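Local coordinates for regulatory Subunit of Protein Kinase A (cAMP-dependent) from Euglena gracilis (PDB 6RSX) that binds cAMP in two tandem cyclic nucleotide-binding domains and, as a regulatory subunit, probably controls the activity of a protein kinase A catalytic subunit, at residues K25-E30 / S52-Y57; D79-I84 / D142-I147; D161-A164 / L168-A171; M178-A183 / T267-P272; E193-E198 / D233-M238. All coordinates share one frame; numbering follows the deposited sequence. Where two conformers were deposited one is given.

Contact 1: residues K25-E30 / S52-Y57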
# COMPACT_ATOMS: atom_id res chain seq x y z
N LYS A 25 25.63 -0.69 20.75
CA LYS A 25 25.35 0.74 20.83
C LYS A 25 23.86 0.96 21.06
O LYS A 25 23.02 0.36 20.39
CB LYS A 25 25.82 1.46 19.56
CG LYS A 25 24.93 1.25 18.35
CD LYS A 25 25.26 2.23 17.23
CE LYS A 25 26.66 2.03 16.73
NZ LYS A 25 26.82 2.51 15.33
N GLN A 26 23.54 1.83 22.02
CA GLN A 26 22.16 2.08 22.38
C GLN A 26 21.52 3.06 21.41
O GLN A 26 22.12 4.07 21.02
CB GLN A 26 22.06 2.64 23.80
CG GLN A 26 22.51 1.68 24.90
CD GLN A 26 21.68 0.42 24.96
OE1 GLN A 26 20.52 0.43 25.41
NE2 GLN A 26 22.26 -0.69 24.51
N LEU A 27 20.29 2.77 21.01
CA LEU A 27 19.49 3.77 20.34
C LEU A 27 19.36 5.01 21.21
O LEU A 27 19.43 4.94 22.44
CB LEU A 27 18.08 3.25 20.04
CG LEU A 27 17.96 1.91 19.32
CD1 LEU A 27 16.47 1.59 19.12
CD2 LEU A 27 18.68 1.95 17.99
N ASN A 28 19.16 6.15 20.55
CA ASN A 28 18.73 7.37 21.21
C ASN A 28 17.21 7.29 21.29
O ASN A 28 16.56 7.31 20.24
CB ASN A 28 19.13 8.61 20.42
CG ASN A 28 18.68 9.90 21.07
OD1 ASN A 28 17.51 10.09 21.43
ND2 ASN A 28 19.63 10.83 21.21
N PRO A 29 16.62 7.15 22.49
CA PRO A 29 15.16 6.92 22.54
C PRO A 29 14.37 8.05 21.90
O PRO A 29 13.27 7.80 21.40
CB PRO A 29 14.86 6.81 24.05
CG PRO A 29 16.19 6.57 24.72
CD PRO A 29 17.24 7.22 23.83
N GLU A 30 14.91 9.27 21.90
CA GLU A 30 14.21 10.41 21.30
C GLU A 30 14.23 10.34 19.78
O GLU A 30 13.21 10.59 19.12
CB GLU A 30 14.85 11.72 21.78
CG GLU A 30 14.30 12.96 21.10
N SER A 52 15.19 -5.97 13.01
CA SER A 52 15.41 -5.05 11.90
C SER A 52 15.03 -3.63 12.28
O SER A 52 15.69 -2.67 11.86
CB SER A 52 14.63 -5.53 10.68
OG SER A 52 15.23 -6.68 10.13
N LEU A 53 13.96 -3.46 13.06
CA LEU A 53 13.57 -2.11 13.48
C LEU A 53 14.67 -1.47 14.29
O LEU A 53 14.96 -0.27 14.12
CB LEU A 53 12.26 -2.15 14.27
CG LEU A 53 11.03 -2.41 13.40
CD1 LEU A 53 9.79 -2.30 14.25
CD2 LEU A 53 10.97 -1.42 12.28
N GLU A 54 15.34 -2.25 15.14
CA GLU A 54 16.49 -1.72 15.87
C GLU A 54 17.55 -1.21 14.91
O GLU A 54 18.22 -0.20 15.18
CB GLU A 54 17.07 -2.80 16.79
CG GLU A 54 17.43 -2.33 18.19
CD GLU A 54 18.79 -1.65 18.28
OE1 GLU A 54 19.56 -1.69 17.28
OE2 GLU A 54 19.10 -1.08 19.35
N VAL A 55 17.74 -1.90 13.78
CA VAL A 55 18.71 -1.42 12.80
C VAL A 55 18.24 -0.11 12.19
O VAL A 55 19.02 0.84 12.03
CB VAL A 55 18.95 -2.48 11.72
CG1 VAL A 55 19.82 -1.92 10.62
CG2 VAL A 55 19.58 -3.73 12.32
N VAL A 56 16.96 -0.03 11.84
CA VAL A 56 16.41 1.20 11.28
C VAL A 56 16.61 2.35 12.26
O VAL A 56 17.12 3.41 11.89
CB VAL A 56 14.93 1.02 10.92
CG1 VAL A 56 14.32 2.36 10.49
CG2 VAL A 56 14.78 -0.01 9.83
N TYR A 57 16.25 2.15 13.54
CA TYR A 57 16.28 3.27 14.47
C TYR A 57 17.68 3.73 14.78
O TYR A 57 17.85 4.88 15.22
CB TYR A 57 15.58 2.92 15.78
CG TYR A 57 14.13 2.62 15.62
CD1 TYR A 57 13.32 3.40 14.80
CD2 TYR A 57 13.56 1.53 16.26
CE1 TYR A 57 11.94 3.11 14.66
CE2 TYR A 57 12.19 1.24 16.13
CZ TYR A 57 11.40 2.03 15.33
OH TYR A 57 10.06 1.73 15.20

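Contact 2: residues D79-I84 / D142-I147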
# COMPACT_ATOMS: atom_id res chain seq x y z
N ASP A 79 21.69 5.53 -4.49
CA ASP A 79 22.47 5.55 -3.25
C ASP A 79 21.58 5.24 -2.05
O ASP A 79 21.81 4.24 -1.37
CB ASP A 79 23.21 6.88 -3.04
CG ASP A 79 22.36 8.14 -3.30
OD1 ASP A 79 21.09 8.10 -3.42
OD2 ASP A 79 22.98 9.23 -3.37
N ASN A 80 20.54 6.05 -1.82
CA ASN A 80 19.74 5.93 -0.60
C ASN A 80 18.27 5.61 -0.88
O ASN A 80 17.78 5.73 -2.01
CB ASN A 80 19.78 7.24 0.20
CG ASN A 80 21.20 7.65 0.60
OD1 ASN A 80 22.00 6.84 1.08
ND2 ASN A 80 21.51 8.93 0.42
N PHE A 81 17.60 5.14 0.17
CA PHE A 81 16.16 5.01 0.24
C PHE A 81 15.62 6.05 1.23
O PHE A 81 16.23 6.27 2.29
CB PHE A 81 15.81 3.58 0.67
CG PHE A 81 14.36 3.35 0.92
CD1 PHE A 81 13.47 3.30 -0.13
CD2 PHE A 81 13.94 2.99 2.16
CE1 PHE A 81 12.07 3.03 0.10
CE2 PHE A 81 12.57 2.71 2.40
CZ PHE A 81 11.67 2.69 1.36
N TYR A 82 14.51 6.72 0.89
CA TYR A 82 14.06 7.88 1.65
C TYR A 82 12.63 7.72 2.14
O TYR A 82 11.79 7.12 1.45
CB TYR A 82 14.11 9.18 0.80
CG TYR A 82 15.52 9.55 0.34
CD1 TYR A 82 16.35 10.29 1.16
CD2 TYR A 82 15.97 9.21 -0.94
CE1 TYR A 82 17.63 10.67 0.75
CE2 TYR A 82 17.25 9.56 -1.36
CZ TYR A 82 18.07 10.31 -0.52
OH TYR A 82 19.32 10.70 -0.91
N VAL A 83 12.36 8.27 3.32
CA VAL A 83 10.97 8.51 3.78
C VAL A 83 10.81 9.99 4.08
O VAL A 83 11.63 10.60 4.76
CB VAL A 83 10.61 7.66 5.02
CG1 VAL A 83 9.10 7.83 5.41
CG2 VAL A 83 10.93 6.18 4.81
N ILE A 84 9.70 10.59 3.62
CA ILE A 84 9.47 12.01 3.86
C ILE A 84 9.02 12.21 5.31
O ILE A 84 8.08 11.55 5.78
CB ILE A 84 8.41 12.55 2.89
CG1 ILE A 84 8.93 12.47 1.44
CG2 ILE A 84 8.10 13.99 3.28
CD1 ILE A 84 7.88 12.92 0.36
N ASP A 142 23.62 -0.21 1.73
CA ASP A 142 23.97 -1.44 2.45
C ASP A 142 22.94 -1.77 3.51
O ASP A 142 22.58 -2.95 3.68
CB ASP A 142 25.35 -1.29 3.10
CG ASP A 142 26.47 -1.31 2.08
OD1 ASP A 142 26.18 -1.62 0.89
OD2 ASP A 142 27.61 -0.98 2.47
N THR A 143 22.42 -0.75 4.21
CA THR A 143 21.41 -1.01 5.23
C THR A 143 20.10 -1.46 4.60
O THR A 143 19.48 -2.43 5.05
CB THR A 143 21.18 0.23 6.10
OG1 THR A 143 22.44 0.65 6.64
CG2 THR A 143 20.23 -0.10 7.25
N PHE A 144 19.70 -0.79 3.51
CA PHE A 144 18.51 -1.21 2.78
C PHE A 144 18.61 -2.67 2.36
O PHE A 144 17.68 -3.46 2.57
CB PHE A 144 18.29 -0.33 1.55
CG PHE A 144 17.09 -0.74 0.73
CD1 PHE A 144 17.19 -1.73 -0.24
CD2 PHE A 144 15.85 -0.15 0.94
CE1 PHE A 144 16.12 -2.13 -1.00
CE2 PHE A 144 14.72 -0.54 0.19
CZ PHE A 144 14.84 -1.56 -0.78
N ARG A 145 19.76 -3.04 1.77
CA ARG A 145 19.97 -4.41 1.29
C ARG A 145 19.87 -5.42 2.43
O ARG A 145 19.35 -6.53 2.23
CB ARG A 145 21.32 -4.53 0.58
CG ARG A 145 21.33 -3.77 -0.75
CD ARG A 145 22.55 -4.07 -1.61
NE ARG A 145 22.35 -5.27 -2.41
CZ ARG A 145 21.68 -5.30 -3.56
NH1 ARG A 145 21.55 -6.45 -4.22
NH2 ARG A 145 21.14 -4.19 -4.06
N ARG A 146 20.36 -5.06 3.61
CA ARG A 146 20.29 -5.99 4.74
C ARG A 146 18.86 -6.26 5.19
O ARG A 146 18.48 -7.42 5.38
CB ARG A 146 21.10 -5.45 5.92
CG ARG A 146 22.59 -5.49 5.67
CD ARG A 146 23.33 -5.89 6.92
NE ARG A 146 23.38 -4.83 7.92
CZ ARG A 146 22.85 -4.91 9.13
NH1 ARG A 146 22.98 -3.90 9.98
NH2 ARG A 146 22.19 -6.01 9.50
N ILE A 147 18.04 -5.21 5.36
CA ILE A 147 16.77 -5.35 6.07
C ILE A 147 15.52 -5.27 5.20
O ILE A 147 14.46 -5.77 5.62
CB ILE A 147 16.67 -4.34 7.22
CG1 ILE A 147 16.51 -2.94 6.65
CG2 ILE A 147 17.89 -4.43 8.14
CD1 ILE A 147 16.19 -1.94 7.73

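Contact 3: residues D161-A164 / L168-A171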
# COMPACT_ATOMS: atom_id res chain seq x y z
N ASP A 161 1.47 -11.59 -11.04
CA ASP A 161 0.46 -12.20 -11.89
C ASP A 161 -0.95 -11.88 -11.40
O ASP A 161 -1.83 -11.49 -12.18
CB ASP A 161 0.66 -13.72 -11.97
CG ASP A 161 1.95 -14.10 -12.67
OD1 ASP A 161 2.47 -13.26 -13.46
OD2 ASP A 161 2.45 -15.22 -12.44
N PHE A 162 -1.18 -12.02 -10.09
CA PHE A 162 -2.51 -11.75 -9.54
C PHE A 162 -2.98 -10.34 -9.88
O PHE A 162 -4.08 -10.15 -10.41
CB PHE A 162 -2.50 -11.97 -8.02
CG PHE A 162 -3.85 -11.80 -7.37
CD1 PHE A 162 -4.87 -12.71 -7.61
CD2 PHE A 162 -4.10 -10.73 -6.52
CE1 PHE A 162 -6.12 -12.56 -7.01
CE2 PHE A 162 -5.34 -10.58 -5.92
CZ PHE A 162 -6.35 -11.48 -6.17
N LEU A 163 -2.14 -9.34 -9.61
CA LEU A 163 -2.55 -7.96 -9.81
C LEU A 163 -2.77 -7.65 -11.29
O LEU A 163 -3.62 -6.82 -11.63
CB LEU A 163 -1.52 -7.01 -9.20
CG LEU A 163 -1.30 -7.24 -7.70
CD1 LEU A 163 -0.07 -6.49 -7.16
CD2 LEU A 163 -2.54 -6.89 -6.94
N ALA A 164 -2.05 -8.34 -12.17
CA ALA A 164 -2.23 -8.11 -13.60
C ALA A 164 -3.52 -8.72 -14.14
O ALA A 164 -4.02 -8.25 -15.17
CB ALA A 164 -1.04 -8.68 -14.39
N LEU A 168 -10.29 -5.63 -10.92
CA LEU A 168 -10.28 -4.49 -10.03
C LEU A 168 -9.05 -3.62 -10.26
O LEU A 168 -9.11 -2.38 -10.15
CB LEU A 168 -10.30 -4.97 -8.57
CG LEU A 168 -10.19 -3.87 -7.51
CD1 LEU A 168 -11.38 -2.92 -7.58
CD2 LEU A 168 -10.01 -4.46 -6.12
N PHE A 169 -7.93 -4.24 -10.60
CA PHE A 169 -6.66 -3.53 -10.70
C PHE A 169 -6.31 -3.14 -12.13
O PHE A 169 -5.17 -2.74 -12.39
CB PHE A 169 -5.54 -4.39 -10.10
CG PHE A 169 -5.74 -4.69 -8.64
CD1 PHE A 169 -5.98 -3.66 -7.74
CD2 PHE A 169 -5.72 -5.99 -8.17
CE1 PHE A 169 -6.16 -3.91 -6.40
CE2 PHE A 169 -5.90 -6.25 -6.81
CZ PHE A 169 -6.12 -5.20 -5.93
N GLU A 170 -7.27 -3.20 -13.05
CA GLU A 170 -6.95 -3.03 -14.47
C GLU A 170 -6.30 -1.68 -14.74
O GLU A 170 -5.43 -1.58 -15.62
CB GLU A 170 -8.21 -3.18 -15.32
CG GLU A 170 -9.03 -1.93 -15.36
N ALA A 171 -6.72 -0.62 -14.04
CA ALA A 171 -6.29 0.74 -14.31
C ALA A 171 -5.01 1.13 -13.58
O ALA A 171 -4.52 2.25 -13.77
CB ALA A 171 -7.40 1.72 -13.95

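Contact 4: residues M178-A183 / T267-P272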
# COMPACT_ATOMS: atom_id res chain seq x y z
N MET A 178 3.13 -2.39 -8.00
CA MET A 178 4.14 -2.72 -7.01
C MET A 178 3.73 -2.24 -5.62
O MET A 178 3.91 -2.96 -4.63
CB MET A 178 5.48 -2.11 -7.41
CG MET A 178 5.85 -2.36 -8.84
SD MET A 178 7.58 -1.92 -9.13
CE MET A 178 8.49 -3.27 -8.35
N THR A 179 3.23 -1.02 -5.52
CA THR A 179 2.88 -0.49 -4.21
C THR A 179 1.63 -1.18 -3.68
O THR A 179 1.48 -1.36 -2.47
CB THR A 179 2.69 1.03 -4.27
OG1 THR A 179 1.74 1.32 -5.27
CG2 THR A 179 3.98 1.71 -4.68
N MET A 180 0.77 -1.64 -4.59
CA MET A 180 -0.39 -2.42 -4.17
C MET A 180 0.07 -3.75 -3.59
O MET A 180 -0.37 -4.16 -2.51
CB MET A 180 -1.35 -2.62 -5.34
CG MET A 180 -2.63 -3.43 -4.97
SD MET A 180 -3.63 -2.65 -3.69
CE MET A 180 -4.16 -1.17 -4.50
N ALA A 181 1.03 -4.41 -4.27
CA ALA A 181 1.59 -5.63 -3.72
C ALA A 181 2.18 -5.40 -2.34
O ALA A 181 2.01 -6.25 -1.45
CB ALA A 181 2.64 -6.20 -4.66
N ASP A 182 2.94 -4.30 -2.14
CA ASP A 182 3.50 -4.04 -0.81
C ASP A 182 2.40 -4.04 0.25
O ASP A 182 2.59 -4.55 1.37
CB ASP A 182 4.20 -2.67 -0.77
CG ASP A 182 5.43 -2.59 -1.69
OD1 ASP A 182 5.99 -3.63 -2.06
OD2 ASP A 182 5.84 -1.44 -1.99
N ALA A 183 1.27 -3.41 -0.07
CA ALA A 183 0.23 -3.11 0.90
C ALA A 183 -0.68 -4.31 1.19
O ALA A 183 -1.18 -4.43 2.31
CB ALA A 183 -0.63 -1.94 0.40
N THR A 267 -7.64 3.75 1.67
CA THR A 267 -7.87 5.14 1.33
C THR A 267 -6.70 5.71 0.54
O THR A 267 -6.90 6.42 -0.46
CB THR A 267 -8.15 5.93 2.62
OG1 THR A 267 -9.33 5.40 3.25
CG2 THR A 267 -8.38 7.39 2.33
N ALA A 268 -5.47 5.39 0.95
CA ALA A 268 -4.28 5.87 0.24
C ALA A 268 -4.25 5.39 -1.21
O ALA A 268 -3.84 6.13 -2.10
CB ALA A 268 -3.02 5.43 0.99
N LEU A 269 -4.67 4.15 -1.46
CA LEU A 269 -4.52 3.54 -2.78
C LEU A 269 -5.82 3.52 -3.59
O LEU A 269 -5.89 2.88 -4.65
CB LEU A 269 -3.94 2.13 -2.62
CG LEU A 269 -2.57 2.07 -1.90
CD1 LEU A 269 -2.05 0.65 -1.72
CD2 LEU A 269 -1.51 2.89 -2.64
N LEU A 270 -6.85 4.25 -3.15
CA LEU A 270 -8.18 4.13 -3.76
C LEU A 270 -8.24 4.72 -5.17
O LEU A 270 -8.98 4.21 -6.01
CB LEU A 270 -9.20 4.81 -2.86
CG LEU A 270 -10.64 4.84 -3.34
CD1 LEU A 270 -11.20 3.43 -3.62
CD2 LEU A 270 -11.47 5.56 -2.30
N GLY A 271 -7.47 5.78 -5.45
CA GLY A 271 -7.52 6.48 -6.72
C GLY A 271 -7.78 5.64 -7.96
O GLY A 271 -8.82 5.76 -8.62
N PRO A 272 -6.82 4.79 -8.34
CA PRO A 272 -7.00 3.98 -9.55
C PRO A 272 -8.08 2.90 -9.46
O PRO A 272 -8.35 2.24 -10.47
CB PRO A 272 -5.61 3.36 -9.77
CG PRO A 272 -4.92 3.47 -8.45
CD PRO A 272 -5.44 4.72 -7.83

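Contact 5: residues E193-E198 / D233-M238. With CMP (adenosine-3',5'-cyclic-monophosphate), chain C.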
# COMPACT_ATOMS: atom_id res chain seq x y z
N GLU A 193 -16.48 -18.97 8.76
CA GLU A 193 -15.87 -17.84 9.44
C GLU A 193 -16.38 -16.52 8.85
O GLU A 193 -16.39 -16.35 7.62
CB GLU A 193 -14.35 -17.93 9.33
CG GLU A 193 -13.64 -16.81 10.03
CD GLU A 193 -12.13 -17.03 10.15
OE1 GLU A 193 -11.60 -18.03 9.60
OE2 GLU A 193 -11.47 -16.20 10.81
N ILE A 194 -16.82 -15.61 9.71
CA ILE A 194 -17.31 -14.30 9.31
C ILE A 194 -16.12 -13.39 9.06
O ILE A 194 -15.20 -13.34 9.88
CB ILE A 194 -18.22 -13.71 10.40
CG1 ILE A 194 -19.52 -14.52 10.51
CG2 ILE A 194 -18.51 -12.24 10.14
CD1 ILE A 194 -20.39 -14.02 11.63
N VAL A 195 -16.14 -12.65 7.95
CA VAL A 195 -15.06 -11.72 7.61
C VAL A 195 -15.41 -10.30 8.02
O VAL A 195 -14.67 -9.67 8.76
CB VAL A 195 -14.69 -11.80 6.12
CG1 VAL A 195 -13.45 -10.86 5.80
CG2 VAL A 195 -14.36 -13.25 5.73
N VAL A 196 -16.56 -9.79 7.55
CA VAL A 196 -17.13 -8.53 8.00
C VAL A 196 -18.58 -8.78 8.40
O VAL A 196 -19.30 -9.55 7.75
CB VAL A 196 -17.05 -7.41 6.95
CG1 VAL A 196 -15.59 -7.20 6.49
CG2 VAL A 196 -17.93 -7.70 5.76
N LYS A 197 -19.02 -8.10 9.44
CA LYS A 197 -20.31 -8.34 10.08
C LYS A 197 -21.23 -7.16 9.80
O LYS A 197 -20.85 -6.01 10.05
CB LYS A 197 -20.13 -8.55 11.59
CG LYS A 197 -21.44 -8.58 12.38
CD LYS A 197 -22.32 -9.73 11.91
CE LYS A 197 -23.71 -9.74 12.54
NZ LYS A 197 -24.52 -10.81 11.89
N GLU A 198 -22.43 -7.45 9.29
CA GLU A 198 -23.40 -6.38 9.08
C GLU A 198 -23.52 -5.55 10.34
O GLU A 198 -23.49 -6.07 11.46
CB GLU A 198 -24.79 -6.93 8.68
CG GLU A 198 -25.81 -5.82 8.36
CD GLU A 198 -27.20 -6.33 7.95
OE1 GLU A 198 -27.43 -7.55 7.92
OE2 GLU A 198 -28.08 -5.48 7.64
N ASP A 233 -13.40 -11.63 -7.00
CA ASP A 233 -14.37 -10.69 -6.44
C ASP A 233 -13.80 -10.04 -5.18
O ASP A 233 -12.80 -10.48 -4.61
CB ASP A 233 -15.69 -11.38 -6.10
CG ASP A 233 -16.41 -11.92 -7.32
OD1 ASP A 233 -16.25 -11.35 -8.41
OD2 ASP A 233 -17.13 -12.94 -7.16
N PHE A 234 -14.48 -8.99 -4.72
CA PHE A 234 -13.98 -8.20 -3.60
C PHE A 234 -15.16 -7.77 -2.75
O PHE A 234 -16.31 -7.86 -3.18
CB PHE A 234 -13.18 -6.98 -4.10
CG PHE A 234 -13.88 -6.20 -5.15
CD1 PHE A 234 -14.86 -5.28 -4.80
CD2 PHE A 234 -13.59 -6.41 -6.50
CE1 PHE A 234 -15.53 -4.56 -5.78
CE2 PHE A 234 -14.26 -5.70 -7.48
CZ PHE A 234 -15.22 -4.77 -7.12
N PHE A 235 -14.87 -7.26 -1.55
CA PHE A 235 -15.98 -6.81 -0.70
C PHE A 235 -15.41 -5.95 0.42
O PHE A 235 -14.21 -5.98 0.70
CB PHE A 235 -16.75 -8.01 -0.12
CG PHE A 235 -15.91 -8.95 0.70
CD1 PHE A 235 -15.23 -10.03 0.08
CD2 PHE A 235 -15.78 -8.79 2.07
CE1 PHE A 235 -14.43 -10.92 0.83
CE2 PHE A 235 -15.01 -9.69 2.83
CZ PHE A 235 -14.31 -10.75 2.20
N GLY A 236 -16.28 -5.19 1.06
CA GLY A 236 -15.88 -4.39 2.19
C GLY A 236 -15.61 -2.95 1.83
O GLY A 236 -15.24 -2.16 2.71
N GLU A 237 -15.81 -2.59 0.57
CA GLU A 237 -15.47 -1.26 0.10
C GLU A 237 -16.46 -0.19 0.54
O GLU A 237 -16.07 0.97 0.70
CB GLU A 237 -15.36 -1.26 -1.43
CG GLU A 237 -16.71 -1.14 -2.19
CD GLU A 237 -17.52 -2.44 -2.23
OE1 GLU A 237 -17.02 -3.47 -1.73
OE2 GLU A 237 -18.66 -2.43 -2.75
N MET A 238 -17.74 -0.52 0.73
CA MET A 238 -18.70 0.56 0.95
C MET A 238 -18.52 1.19 2.33
O MET A 238 -18.55 2.42 2.46
CB MET A 238 -20.11 0.05 0.73
CG MET A 238 -20.39 -0.17 -0.76
SD MET A 238 -22.15 -0.36 -1.07
CE MET A 238 -22.39 -1.75 0.04
P CMP C . -19.62 -3.33 3.00
O1P CMP C . -18.31 -2.51 3.54
O2P CMP C . -20.93 -2.69 3.23
O5' CMP C . -19.67 -4.71 3.79
C5' CMP C . -20.42 -5.81 3.25
C4' CMP C . -20.09 -5.90 1.78
O4' CMP C . -20.82 -6.89 1.04
C3' CMP C . -20.32 -4.67 0.95
O3' CMP C . -19.49 -3.57 1.34
C2' CMP C . -20.07 -5.20 -0.45
O2' CMP C . -18.64 -5.24 -0.68
C1' CMP C . -20.56 -6.66 -0.32
N9 CMP C . -21.73 -6.97 -1.15
C8 CMP C . -21.78 -7.96 -2.05
N7 CMP C . -23.00 -7.94 -2.59
C5 CMP C . -23.69 -6.96 -1.99
C6 CMP C . -24.98 -6.54 -2.18
N6 CMP C . -26.00 -7.01 -3.08
N1 CMP C . -25.46 -5.53 -1.49
C2 CMP C . -24.67 -4.92 -0.57
N3 CMP C . -23.37 -5.32 -0.38
C4 CMP C . -22.92 -6.35 -1.09

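Contact 1: residues K25-E30 / S52-Y57
L27 reaches from the lead-in to helix 29-39 across to E54 and Y57, about one turn apart on helix 50-59, and almost all of the contact depends on this one leucine. Its CB points toward the helix but makes no close approach itself. The branch point comes next: CG sits 3.2 Å from E54 OE2, a short meeting of a methine with a carboxylate oxygen. CD2 lies against the same oxygen, 3.3 Å from E54 OE2, and also approaches the backbone of that residue, 3.6 Å from E54 O. The other methyl, CD1, turns to the tyrosine and rests 3.7 Å from Y57 CB, near the base of a ring that it meets obliquely and that leads away from the leucine.

The bent chain of E54 puts the carboxylate there. Its chi1 of -136° lies well off a staggered position, and the fold at chi2 of -82° brings the carboxylate back beside the leucine. Just after L27, N28 takes the N-cap position of helix 29-39, where its OD1 accepts from T31 N and, more weakly, from E30 N. K32 of that helix touches both L27 and Y57. The succession of helices 29-39, 43-46 and 50-59 is consistent with the N3A motif of cyclic nucleotide-binding domains.

In chemical terms, an aliphatic branch lies against a carboxylate oxygen and the base of a tyrosine at the surface, so the contact rests on van der Waals packing rather than on polar bonds.

Contact 2: residues D79-I84 / D142-I147
F81, in strand 80-84, and F144, in helix 141-147, mark the nearest approach of the two backbones, with F81 CA and F144 CA 7.1 Å apart. Both CB atoms point into the gap, and in each residue the ring swings opposite the backbone N (chi1 174° in F81, 178° in F144), which extends the two rings from their backbones to meet in the middle. One side of the F144 ring does the touching. Its CD2 approaches the stem of the other residue, 3.7 Å from F81 CB, while F144 CE2 hangs 3.9 Å above one face of the F81 ring, displaced toward the rim. The ring planes are inclined by 59° with centroids 5.2 Å apart, so the rings meet obliquely.

In the cyclic nucleotide-binding fold, a beta barrel carries a short helix directly after its last strand, and here F144 brings that helix onto the barrel. Helix 115-120, which begins at the pocket residue E115, covers the same pair: L118 touches both rings, with E115 at F81 and M119 at F144. At the start of the strand D79 makes a salt bridge with R124, a pocket residue that also donates to N80 O. N80 ND2 gives the OH of Y82, two residues on, a nearly straight 3.1 Å hydrogen bond, lying in the plane of the N80 amide.

Contact 3: residues D161-A164 / L168-A171
F169 turns its ring into the angle between L163 and F162, neighbours on helix 149-165 that meet it in different ways. L163 comes closest: its CD2 methyl lies 3.4 Å from F169 CE2 and 3.5 Å from F169 CD2, straddling one bond of the ring from an oblique direction. The leucine CG stands beside its own backbone N (chi1 -58°), and from there one branch extends toward the phenylalanine although its CB is not aimed at the ring. F162 approaches from another quarter. Its CE2 sits near the plane of the F169 ring, at the edge, in a looser contact of 4.5 Å between F162 CE2 and F169 CE2. A face of the same ring is approached from within its own segment, where L168 CG stands 4.1 Å above the plane, toward the rim. The backbone joins in as well, with F169 CB 3.5 Å from L163 O.

With three residues separating the two segments, the chain leaves the helix, passes through a 3-10 turn at L168 and folds F169 back on the helix it has just left. This order of elements, with helix 174-183 following, is consistent with the N3A motif that leads into a cyclic nucleotide-binding domain.

M180 of helix 174-183 touches both L163 and F169, while I207 of strand 204-208 contacts F162, L168 and F169. L168 also reaches I276 and L277 of helix 274-280, so the turn is lodged among helices 149-165, 174-183 and 274-280 and the second barrel.

Contact 4: residues M178-A183 / T267-P272
L269 and M180 provide much of the apolar contact, sliding past each other in opposite directions. The methionine CE lies 3.8 Å from L269 CB, and its chain gets there by two bends, at chi2 of 61° and chi3 of 65°, which fold the thioether toward the leucine. A183, one turn further along helix 174-183, takes the tip: A183 CB is 3.6 Å from L269 CD1. The same methyl is 3.9 Å from M180 CE, so L269 CD1 occupies the notch between methionine and alanine.

Polar groups contribute weakly. T179 O is 4.1 Å from L269 CD1, a mere touch, and the threonine hydroxyl is engaged within its own helix, bonded to E176 O. On another side of the helix, D182 forms a salt bridge with R156 of helix 149-165.

L269 belongs to the short helix that follows the last barrel strand of the second domain. Its packing against helix 174-183 joins helices that come before and after the barrel in the chain, consistent with the helical subdomain of a cyclic nucleotide-binding domain.

Contact 5: residues E193-E198 / D233-M238
V196 and F235 touch across the contact, with V196 CG2 4.4 Å from F235 CD2, and each also borders the bound cAMP. V196 CG2 comes within 4.0 Å of CMP O5', and F235 CB within 3.4 Å of CMP O2'. That ribose hydroxyl is gripped twice: G236 N donates to CMP O2' at 2.9 Å, while CMP O2' donates to E237 OE1 at 2.6 Å. The methyl CE of M238 lies against the phosphate, 3.6 Å from CMP O2P.

A second shell holds these groups. E237 OE2 is bonded to Y284 OH, which probably fixes the turn of the carboxylate. The F235 ring is met at its edge, in plane, by V195 CG1, 3.6 Å from F235 CE2. G236 takes a backbone turn with phi of 98°, which brings the chain from strand into helix 237-242. The strand-turn-helix passage is consistent with the start of the phosphate-binding cassette of the cyclic nucleotide-binding family.

V195 and V196 both pair with V250 of strand 249-252, a classic beta bulge that lets the two valines face the contact. Y206 of strand 204-208 lies against F235, their rings nearly parallel, and M213 of strand 213-219 touches V195 and F235.

Overall arrangement
The five contacts run from the first cAMP-binding domain into the second. Contacts 1 and 2 touch, V56 CG2 lying 3.2 Å from I147 CD1, so helix 50-59 packs on helix 141-147, which follows the last barrel strand. Contacts 3 and 4 adjoin through L163, F169, M180 and A181, their centres 11 Å apart, and together occupy the junction of the domains. Contact 3 also reaches contact 5, where L168 CD1 meets F234 CE2, while contact 5 is nested within the loop that contact 4 closes. Contacts 2 and 5, their centres about 36 Å apart, belong to different cAMP sites: the side chain of F81 is about 6 Å from one cAMP, whereas contact 5 holds the other directly.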